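Local atomic coordinates of maltose-binding protein MalE1 (Thermotoga maritima, PDB entry 6DTU), a protein that binds maltotetraose and, as a periplasmic maltose-binding protein, probably delivers maltodextrins to a membrane transporter. Residues F81-L84 / K85-Y88; I279-L282 / T283-A287; P316-V319 / G320-S324. All blocks are in the same frame, centred on the assembly; numbering follows the deposited sequence. Where two conformers were deposited one is given.

Interaction 1 (F81-L84 / K85-Y88); sequences FSDL and KNFY
D83 and N86 meet twice, once through the backbone and once through their side chains. The backbone bond runs from N86 N to D83 O, 2.9 Å, with the donor lying above the carbonyl plane. One residue on, F87 N gives its hydrogen to L84 O at 3.3 Å, a longer but nearly straight bond (171°). Both are i to i+3 bonds. Among the side chains, N86 ND2 reaches D83 OD1 at 3.1 Å, a weak, bent bond in which amide and carboxylate planes are turned 54° apart. The firmer partner of that carboxylate is R305, which forms a salt bridge with OD1. On its other branch N86 OD1 accepts from K85 NZ at 3.0 Å; the lysine chain is extended through chi3 and bends only at its last torsion (chi4 62°) to bring the ammonium over. An alanine in place of N86 would probably set the K85 ammonium free to turn and deprive D83 OD1 of its weak partner, leaving the R305 salt bridge. One water bridges S82 O and K85 N, 3.0 Å from each. Ring contacts are slighter: D83 O lies at the edge of the F87 ring, in its plane, 3.4 Å from CD2, while L84 CB sits over the centre of one face of the F81 ring. L84 and F87 also pack on L92 of helix 89-94. Together the consecutive i to i+3 bonds describe a short 3-10 turn, in the surface loop that leads into helix 89-94, with Y88 at the N-cap position of that helix.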
ATOM      1  N   PHE A  81     -14.414 -10.479  19.339  1.00 17.01           N
ATOM      2  CA  PHE A  81     -14.588  -9.377  20.270  1.00 17.00           C
ATOM      3  C   PHE A  81     -15.845  -8.636  19.860  1.00 16.62           C
ATOM      4  O   PHE A  81     -16.327  -8.785  18.739  1.00 18.40           O
ATOM      5  CB  PHE A  81     -13.363  -8.441  20.284  1.00 15.50           C
ATOM      6  CG  PHE A  81     -12.968  -7.928  18.921  1.00 15.98           C
ATOM      7  CD1 PHE A  81     -13.289  -6.636  18.548  1.00 19.26           C
ATOM      8  CD2 PHE A  81     -12.280  -8.734  18.018  1.00 16.95           C
ATOM      9  CE1 PHE A  81     -12.938  -6.150  17.288  1.00 18.20           C
ATOM     10  CE2 PHE A  81     -11.926  -8.261  16.760  1.00 16.93           C
ATOM     11  CZ  PHE A  81     -12.264  -6.960  16.397  1.00 18.87           C
ATOM     12  N   SER A  82     -16.389  -7.867  20.795  1.00 17.73           N
ATOM     13  CA  SER A  82     -17.714  -7.278  20.598  1.00 18.10           C
ATOM     14  C   SER A  82     -17.770  -6.350  19.387  1.00 18.22           C
ATOM     15  O   SER A  82     -18.808  -6.254  18.727  1.00 19.58           O
ATOM     16  CB  SER A  82     -18.141  -6.531  21.853  1.00 19.42           C
ATOM     17  OG  SER A  82     -17.263  -5.446  22.090  1.00 25.83           O
ATOM     18  N   ASP A  83     -16.685  -5.649  19.084  1.00 17.73           N
ATOM     19  CA  ASP A  83     -16.702  -4.746  17.943  1.00 16.80           C
ATOM     20  C   ASP A  83     -16.431  -5.423  16.612  1.00 15.73           C
ATOM     21  O   ASP A  83     -16.440  -4.727  15.601  1.00 15.36           O
ATOM     22  CB  ASP A  83     -15.742  -3.579  18.126  1.00 16.28           C
ATOM     23  CG  ASP A  83     -16.291  -2.546  19.070  1.00 22.94           C
ATOM     24  OD1 ASP A  83     -17.035  -1.661  18.613  1.00 20.43           O
ATOM     25  OD2 ASP A  83     -16.013  -2.646  20.284  1.00 30.52           O
ATOM     26  N   LEU A  84     -16.233  -6.743  16.582  1.00 15.82           N
ATOM     27  CA  LEU A  84     -15.902  -7.416  15.330  1.00 14.50           C
ATOM     28  C   LEU A  84     -16.966  -7.183  14.254  1.00 16.93           C
ATOM     29  O   LEU A  84     -16.631  -6.946  13.086  1.00 15.53           O
ATOM     30  CB  LEU A  84     -15.707  -8.912  15.607  1.00 16.61           C
ATOM     31  CG  LEU A  84     -15.473  -9.878  14.452  1.00 19.62           C
ATOM     32  CD1 LEU A  84     -14.087  -9.612  13.899  1.00 23.28           C
ATOM     33  CD2 LEU A  84     -15.631 -11.324  14.918  1.00 21.26           C
ATOM     34  N   LYS A  85     -18.244  -7.141  14.643  1.00 14.12           N
ATOM     35  CA  LYS A  85     -19.316  -6.936  13.665  1.00 15.52           C
ATOM     36  C   LYS A  85     -19.225  -5.583  12.973  1.00 14.96           C
ATOM     37  O   LYS A  85     -19.799  -5.398  11.891  1.00 15.60           O
ATOM     38  CB  LYS A  85     -20.685  -7.075  14.336  1.00 15.49           C
ATOM     39  CG  LYS A  85     -21.016  -5.905  15.264  1.00 16.97           C
ATOM     40  CD  LYS A  85     -22.324  -6.125  16.001  1.00 17.46           C
ATOM     41  CE  LYS A  85     -22.655  -4.983  16.930  1.00 20.74           C
ATOM     42  NZ  LYS A  85     -22.848  -3.693  16.210  1.00 22.60           N
ATOM     43  N   ASN A  86     -18.518  -4.635  13.559  1.00 14.63           N
ATOM     44  CA  ASN A  86     -18.542  -3.291  13.009  1.00 14.80           C
ATOM     45  C   ASN A  86     -17.553  -3.078  11.884  1.00 14.20           C
ATOM     46  O   ASN A  86     -17.534  -1.991  11.299  1.00 14.99           O
ATOM     47  CB  ASN A  86     -18.324  -2.273  14.124  1.00 14.15           C
ATOM     48  CG  ASN A  86     -19.423  -2.339  15.153  1.00 15.54           C
ATOM     49  OD1 ASN A  86     -20.604  -2.276  14.806  1.00 19.10           O
ATOM     50  ND2 ASN A  86     -19.053  -2.453  16.423  1.00 18.49           N
ATOM     51  N   PHE A  87     -16.732  -4.069  11.577  1.00 13.56           N
ATOM     52  CA  PHE A  87     -15.745  -3.951  10.520  1.00 13.00           C
ATOM     53  C   PHE A  87     -16.224  -4.689   9.282  1.00 14.91           C
ATOM     54  O   PHE A  87     -16.873  -5.734   9.385  1.00 14.59           O
ATOM     55  CB  PHE A  87     -14.399  -4.505  11.003  1.00 14.33           C
ATOM     56  CG  PHE A  87     -13.764  -3.629  12.035  1.00 13.59           C
ATOM     57  CD1 PHE A  87     -12.841  -2.678  11.659  1.00 13.63           C
ATOM     58  CD2 PHE A  87     -14.168  -3.674  13.362  1.00 15.87           C
ATOM     59  CE1 PHE A  87     -12.277  -1.837  12.593  1.00 14.33           C
ATOM     60  CE2 PHE A  87     -13.617  -2.828  14.299  1.00 18.12           C
ATOM     61  CZ  PHE A  87     -12.667  -1.914  13.917  1.00 16.94           C
ATOM     62  N   TYR A  88     -15.901  -4.147   8.109  1.00 15.13           N
ATOM     63  CA  TYR A  88     -16.281  -4.821   6.873  1.00 13.62           C
ATOM     64  C   TYR A  88     -15.620  -6.187   6.807  1.00 14.05           C
ATOM     65  O   TYR A  88     -14.442  -6.343   7.137  1.00 13.41           O
ATOM     66  CB  TYR A  88     -15.880  -3.989   5.655  1.00 14.62           C
ATOM     67  CG  TYR A  88     -16.846  -2.874   5.276  1.00 17.50           C
ATOM     68  CD1 TYR A  88     -18.040  -3.149   4.624  1.00 18.00           C
ATOM     69  CD2 TYR A  88     -16.560  -1.557   5.569  1.00 16.49           C
ATOM     70  CE1 TYR A  88     -18.923  -2.137   4.273  1.00 14.08           C
ATOM     71  CE2 TYR A  88     -17.442  -0.530   5.222  1.00 17.83           C
ATOM     72  CZ  TYR A  88     -18.611  -0.826   4.573  1.00 18.18           C
ATOM     73  OH  TYR A  88     -19.484   0.180   4.236  1.00 20.56           O
TER
HETATM   74  O   HOH W   1     -19.118  -8.700  17.059  1.00 18.14           O

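Interaction 2 (I279-L282 / T283-A287); sequences IEFL and TSFIA
F281 lies between F285 and I286, four and five residues further along the helix, and its ring touches both. CB leaves the backbone with CG anti to the backbone N (chi1 174°), which carries the ring along the helix toward these later residues. CD1 and then CE1 approach F285, CE1 lying at the edge of the F285 ring, in its plane, 3.6 Å from F285 CD2; the two ring planes stand 65° apart, an oblique pair. CD2 and CE2 lie under I286, CE2 being 3.5 Å from I286 CG1. That methylene sits over the F281 face, 4.0 Å from the ring centroid and 30° off its normal, a CH-pi contact. At the tip, CZ meets I286 CD1 at 3.9 Å. Outside the helix, F24 forms an edge-to-face pair with F281, and I58 of strand 58-62 touches it too. L282 CD2 adds a looser contact to I286 CG1. On the polar side E280 O is gripped by two donors of one residue: S284 N at 2.9 Å and S284 OG at 2.7 Å, from opposite faces of the carbonyl plane. The hydroxyl can fold back this far because OG stands between the backbone N and the carbonyl carbon. Beyond S284 the bonding pattern widens: I286 N makes a straight bond to F281 O, 3.1 Å, while F285 N reaches the same oxygen only weakly. The I286 N to F281 O bond, i to i+5, marks a pi-type turn, set in the last stretch of helix 275-286, whose apolar side packs against strands 58-62 and 260-268.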
ATOM      1  N   ILE A 279      -3.821  -7.376  22.659  1.00 12.47           N
ATOM      2  CA  ILE A 279      -5.135  -7.645  22.089  1.00 11.43           C
ATOM      3  C   ILE A 279      -6.197  -6.770  22.753  1.00 13.72           C
ATOM      4  O   ILE A 279      -7.058  -6.193  22.073  1.00 14.19           O
ATOM      5  CB  ILE A 279      -5.463  -9.153  22.175  1.00 12.09           C
ATOM      6  CG1 ILE A 279      -4.555  -9.933  21.232  1.00 12.08           C
ATOM      7  CG2 ILE A 279      -6.914  -9.390  21.766  1.00 14.79           C
ATOM      8  CD1 ILE A 279      -4.644 -11.476  21.459  1.00 13.64           C
ATOM      9  N   GLU A 280      -6.147  -6.640  24.086  1.00 14.97           N
ATOM     10  CA  GLU A 280      -7.118  -5.811  24.798  1.00 14.86           C
ATOM     11  C   GLU A 280      -7.066  -4.363  24.334  1.00 15.44           C
ATOM     12  O   GLU A 280      -8.100  -3.718  24.141  1.00 15.85           O
ATOM     13  CB  GLU A 280      -6.872  -5.879  26.307  1.00 15.76           C
ATOM     14  CG  GLU A 280      -7.766  -4.920  27.145  1.00 18.19           C
ATOM     15  CD  GLU A 280      -9.229  -5.369  27.266  1.00 19.27           C
ATOM     16  OE1 GLU A 280      -9.568  -6.510  26.864  1.00 21.80           O
ATOM     17  OE2 GLU A 280     -10.051  -4.571  27.775  1.00 21.24           O
ATOM     18  N   PHE A 281      -5.865  -3.815  24.222  1.00 15.11           N
ATOM     19  CA  PHE A 281      -5.680  -2.470  23.691  1.00 12.58           C
ATOM     20  C   PHE A 281      -6.309  -2.317  22.303  1.00 15.29           C
ATOM     21  O   PHE A 281      -6.995  -1.324  22.024  1.00 13.15           O
ATOM     22  CB  PHE A 281      -4.183  -2.202  23.686  1.00 14.71           C
ATOM     23  CG  PHE A 281      -3.782  -0.937  23.043  1.00 13.50           C
ATOM     24  CD1 PHE A 281      -3.879   0.254  23.711  1.00 14.66           C
ATOM     25  CD2 PHE A 281      -3.265  -0.943  21.772  1.00 13.29           C
ATOM     26  CE1 PHE A 281      -3.464   1.428  23.115  1.00 15.70           C
ATOM     27  CE2 PHE A 281      -2.873   0.224  21.160  1.00 13.05           C
ATOM     28  CZ  PHE A 281      -2.964   1.402  21.826  1.00 14.34           C
ATOM     29  N   LEU A 282      -6.118  -3.310  21.435  1.00 14.90           N
ATOM     30  CA  LEU A 282      -6.649  -3.202  20.080  1.00 13.03           C
ATOM     31  C   LEU A 282      -8.166  -3.313  20.065  1.00 15.70           C
ATOM     32  O   LEU A 282      -8.836  -2.528  19.385  1.00 16.09           O
ATOM     33  CB  LEU A 282      -6.034  -4.272  19.180  1.00 14.72           C
ATOM     34  CG  LEU A 282      -4.531  -4.084  18.953  1.00 13.31           C
ATOM     35  CD1 LEU A 282      -4.092  -5.199  18.017  1.00 13.47           C
ATOM     36  CD2 LEU A 282      -4.204  -2.726  18.362  1.00 12.69           C
ATOM     37  N   THR A 283      -8.727  -4.295  20.778  1.00 14.22           N
ATOM     38  CA  THR A 283     -10.169  -4.542  20.668  1.00 17.17           C
ATOM     39  C   THR A 283     -11.003  -3.568  21.492  1.00 16.32           C
ATOM     40  O   THR A 283     -12.119  -3.216  21.090  1.00 17.23           O
ATOM     41  CB  THR A 283     -10.515  -5.982  21.064  1.00 15.77           C
ATOM     42  OG1 THR A 283     -10.171  -6.185  22.445  1.00 18.29           O
ATOM     43  CG2 THR A 283      -9.783  -6.976  20.153  1.00 16.26           C
ATOM     44  N   SER A 284     -10.525  -3.176  22.667  1.00 16.13           N
ATOM     45  CA  SER A 284     -11.348  -2.384  23.573  1.00 15.02           C
ATOM     46  C   SER A 284     -11.206  -0.888  23.354  1.00 16.33           C
ATOM     47  O   SER A 284     -12.023  -0.119  23.880  1.00 17.14           O
ATOM     48  CB  SER A 284     -10.968  -2.683  25.027  1.00 15.88           C
ATOM     49  OG  SER A 284      -9.755  -2.007  25.371  1.00 18.80           O
ATOM     50  N   PHE A 285     -10.177  -0.463  22.622  1.00 17.36           N
ATOM     51  CA  PHE A 285      -9.838   0.951  22.491  1.00 14.13           C
ATOM     52  C   PHE A 285      -9.619   1.312  21.028  1.00 14.10           C
ATOM     53  O   PHE A 285     -10.350   2.138  20.481  1.00 14.97           O
ATOM     54  CB  PHE A 285      -8.589   1.278  23.333  1.00 15.61           C
ATOM     55  CG  PHE A 285      -8.105   2.714  23.227  1.00 14.71           C
ATOM     56  CD1 PHE A 285      -8.998   3.783  23.287  1.00 18.65           C
ATOM     57  CD2 PHE A 285      -6.744   2.997  23.153  1.00 17.04           C
ATOM     58  CE1 PHE A 285      -8.557   5.095  23.207  1.00 18.64           C
ATOM     59  CE2 PHE A 285      -6.296   4.322  23.090  1.00 16.39           C
ATOM     60  CZ  PHE A 285      -7.206   5.367  23.139  1.00 17.79           C
ATOM     61  N   ILE A 286      -8.641   0.683  20.376  1.00 14.28           N
ATOM     62  CA  ILE A 286      -8.318   1.049  18.998  1.00 13.27           C
ATOM     63  C   ILE A 286      -9.503   0.766  18.071  1.00 13.83           C
ATOM     64  O   ILE A 286      -9.770   1.517  17.127  1.00 13.46           O
ATOM     65  CB  ILE A 286      -7.004   0.370  18.552  1.00 11.64           C
ATOM     66  CG1 ILE A 286      -5.814   0.917  19.344  1.00 11.46           C
ATOM     67  CG2 ILE A 286      -6.734   0.557  17.060  1.00 13.67           C
ATOM     68  CD1 ILE A 286      -5.528   2.399  19.082  1.00 13.20           C
ATOM     69  N   ALA A 287     -10.240  -0.316  18.324  1.00 13.86           N
ATOM     70  CA  ALA A 287     -11.307  -0.697  17.417  1.00 13.86           C
ATOM     71  C   ALA A 287     -12.557   0.159  17.538  1.00 13.31           C
ATOM     72  O   ALA A 287     -13.480  -0.024  16.731  1.00 15.68           O
ATOM     73  CB  ALA A 287     -11.696  -2.164  17.622  1.00 13.22           C
TER

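Interaction 3 (P316-V319 / G320-S324); sequences PDVV and GFTLS
T322 lies side by side with V318 one helical turn earlier, both side chains pointing the same way, and its OG1 comes 4.0 Å from V318 CG1. The hydroxyl is turned back on the helix, standing beside its own backbone N and anti to the carbonyl carbon (chi1 -63°), and from there it gives its proton to V318 O at 2.7 Å. The same oxygen takes the ordinary helical bond from T322 N at 3.0 Å. The two donors come in from opposite faces of the carbonyl plane, so that both donors of T322 go to one acceptor. F321 uses a different approach: its backbone N makes an almost straight bond (173°) to D317 O, and its ring lies obliquely by the same oxygen, with CD2 at 3.1 Å. The F321 side chain also packs on I114, L302 and I233. The D317 carboxylate is hydrogen-bonded through OD2 to Y243 OH. On the exposed flank L323 N bonds to V319 O in the turn before it. Between these residues G320 brings only backbone to the contact, and its N bonds to P316 O at 2.9 Å. The regular i to i+4 bonds from P316 onward are those of the first turns of an alpha helix; helix 316-326 has its F321 side against strands 112-116 and 302-303, with the F321 side chain about 11 Å from a bound glucose unit, and the threonine hydroxyl supplements the main-chain bonding, as is common for threonine within helices.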
ATOM      1  N   PRO A 316     -14.107  14.356  -1.105  1.00 22.55           N
ATOM      2  CA  PRO A 316     -13.654  14.130  -2.489  1.00 23.65           C
ATOM      3  C   PRO A 316     -12.435  13.227  -2.616  1.00 20.37           C
ATOM      4  O   PRO A 316     -12.290  12.557  -3.650  1.00 18.54           O
ATOM      5  CB  PRO A 316     -13.375  15.547  -3.024  1.00 23.36           C
ATOM      6  CG  PRO A 316     -13.370  16.432  -1.844  1.00 28.97           C
ATOM      7  CD  PRO A 316     -14.213  15.787  -0.778  1.00 25.96           C
ATOM      8  N   ASP A 317     -11.541  13.206  -1.616  1.00 21.49           N
ATOM      9  CA  ASP A 317     -10.398  12.298  -1.671  1.00 18.99           C
ATOM     10  C   ASP A 317     -10.831  10.855  -1.452  1.00 19.97           C
ATOM     11  O   ASP A 317     -10.323   9.940  -2.107  1.00 18.55           O
ATOM     12  CB  ASP A 317      -9.338  12.699  -0.643  1.00 17.38           C
ATOM     13  CG  ASP A 317      -8.768  14.080  -0.883  1.00 19.70           C
ATOM     14  OD1 ASP A 317      -8.925  14.625  -2.002  1.00 22.98           O
ATOM     15  OD2 ASP A 317      -8.154  14.625   0.068  1.00 22.50           O
ATOM     16  N   VAL A 318     -11.737  10.629  -0.498  1.00 21.04           N
ATOM     17  CA  VAL A 318     -12.319   9.309  -0.305  1.00 19.07           C
ATOM     18  C   VAL A 318     -13.021   8.852  -1.575  1.00 20.08           C
ATOM     19  O   VAL A 318     -12.891   7.701  -1.999  1.00 18.63           O
ATOM     20  CB  VAL A 318     -13.271   9.329   0.905  1.00 19.88           C
ATOM     21  CG1 VAL A 318     -14.050   8.034   0.995  1.00 18.32           C
ATOM     22  CG2 VAL A 318     -12.484   9.599   2.198  1.00 19.87           C
ATOM     23  N   VAL A 319     -13.777   9.752  -2.204  1.00 20.95           N
ATOM     24  CA  VAL A 319     -14.459   9.397  -3.443  1.00 19.83           C
ATOM     25  C   VAL A 319     -13.456   9.024  -4.532  1.00 18.50           C
ATOM     26  O   VAL A 319     -13.626   8.016  -5.228  1.00 19.27           O
ATOM     27  CB  VAL A 319     -15.413  10.529  -3.861  1.00 19.68           C
ATOM     28  CG1 VAL A 319     -15.990  10.288  -5.261  1.00 20.15           C
ATOM     29  CG2 VAL A 319     -16.524  10.640  -2.838  1.00 19.65           C
ATOM     30  N   GLY A 320     -12.373   9.795  -4.656  1.00 18.03           N
ATOM     31  CA  GLY A 320     -11.390   9.519  -5.701  1.00 17.85           C
ATOM     32  C   GLY A 320     -10.661   8.197  -5.512  1.00 19.66           C
ATOM     33  O   GLY A 320     -10.494   7.420  -6.462  1.00 17.19           O
ATOM     34  N   PHE A 321     -10.193   7.928  -4.291  1.00 18.06           N
ATOM     35  CA  PHE A 321      -9.497   6.668  -4.070  1.00 15.40           C
ATOM     36  C   PHE A 321     -10.440   5.474  -4.179  1.00 17.04           C
ATOM     37  O   PHE A 321     -10.019   4.407  -4.633  1.00 16.31           O
ATOM     38  CB  PHE A 321      -8.751   6.687  -2.722  1.00 17.27           C
ATOM     39  CG  PHE A 321      -7.512   7.557  -2.732  1.00 15.57           C
ATOM     40  CD1 PHE A 321      -6.403   7.216  -3.492  1.00 14.45           C
ATOM     41  CD2 PHE A 321      -7.476   8.733  -2.004  1.00 15.73           C
ATOM     42  CE1 PHE A 321      -5.279   8.026  -3.515  1.00 15.83           C
ATOM     43  CE2 PHE A 321      -6.354   9.548  -2.032  1.00 17.80           C
ATOM     44  CZ  PHE A 321      -5.267   9.191  -2.787  1.00 15.43           C
ATOM     45  N   THR A 322     -11.704   5.639  -3.777  1.00 18.00           N
ATOM     46  CA  THR A 322     -12.687   4.573  -3.929  1.00 15.75           C
ATOM     47  C   THR A 322     -12.911   4.246  -5.401  1.00 17.49           C
ATOM     48  O   THR A 322     -12.960   3.072  -5.777  1.00 17.86           O
ATOM     49  CB  THR A 322     -13.983   4.999  -3.227  1.00 21.00           C
ATOM     50  OG1 THR A 322     -13.728   5.158  -1.825  1.00 20.92           O
ATOM     51  CG2 THR A 322     -15.075   3.973  -3.387  1.00 17.77           C
ATOM     52  N   LEU A 323     -13.028   5.270  -6.251  1.00 18.23           N
ATOM     53  CA  LEU A 323     -13.136   5.037  -7.690  0.54 18.38           C
ATOM     54  C   LEU A 323     -11.942   4.252  -8.219  1.00 15.38           C
ATOM     55  O   LEU A 323     -12.092   3.374  -9.074  1.00 21.04           O
ATOM     56  CB  LEU A 323     -13.257   6.370  -8.429  0.54 20.77           C
ATOM     57  CG  LEU A 323     -14.598   7.105  -8.347  0.54 21.91           C
ATOM     58  CD1 LEU A 323     -14.532   8.408  -9.127  0.54 20.49           C
ATOM     59  CD2 LEU A 323     -15.741   6.225  -8.848  0.54 25.12           C
ATOM     60  N   SER A 324     -10.739   4.574  -7.741  1.00 18.30           N
ATOM     61  CA  SER A 324      -9.555   3.860  -8.205  1.00 17.43           C
ATOM     62  C   SER A 324      -9.563   2.424  -7.705  1.00 19.76           C
ATOM     63  O   SER A 324      -9.310   1.489  -8.479  1.00 20.34           O
ATOM     64  CB  SER A 324      -8.280   4.604  -7.771  1.00 17.16           C
ATOM     65  OG  SER A 324      -7.114   3.980  -8.298  1.00 17.05           O
TER

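Along the chain the three contacts come in series, 81-88, then 279-287, then 316-324. Interactions 1 and 2 are neighbours, their centres 11 Å apart: F81 packs on T283 through CG and CG2, 3.5 Å apart, and F87 reaches A287, so the loop before helix 89-94 lies against the end of helix 275-286. R305 joins them too, pairing with D83 and with the carbonyl of A287. Interaction 3 stands apart, its centre 24 Å from interaction 1 and 28 Å from interaction 2. Segments distant in sequence thus meet beside the eight-stranded sheet, touching its strands 58-62, 100-109 and 260-268, while helix 316-326 packs on strand 112-116 of the four-stranded sheet and also on strand 302-303 of the eight-stranded one.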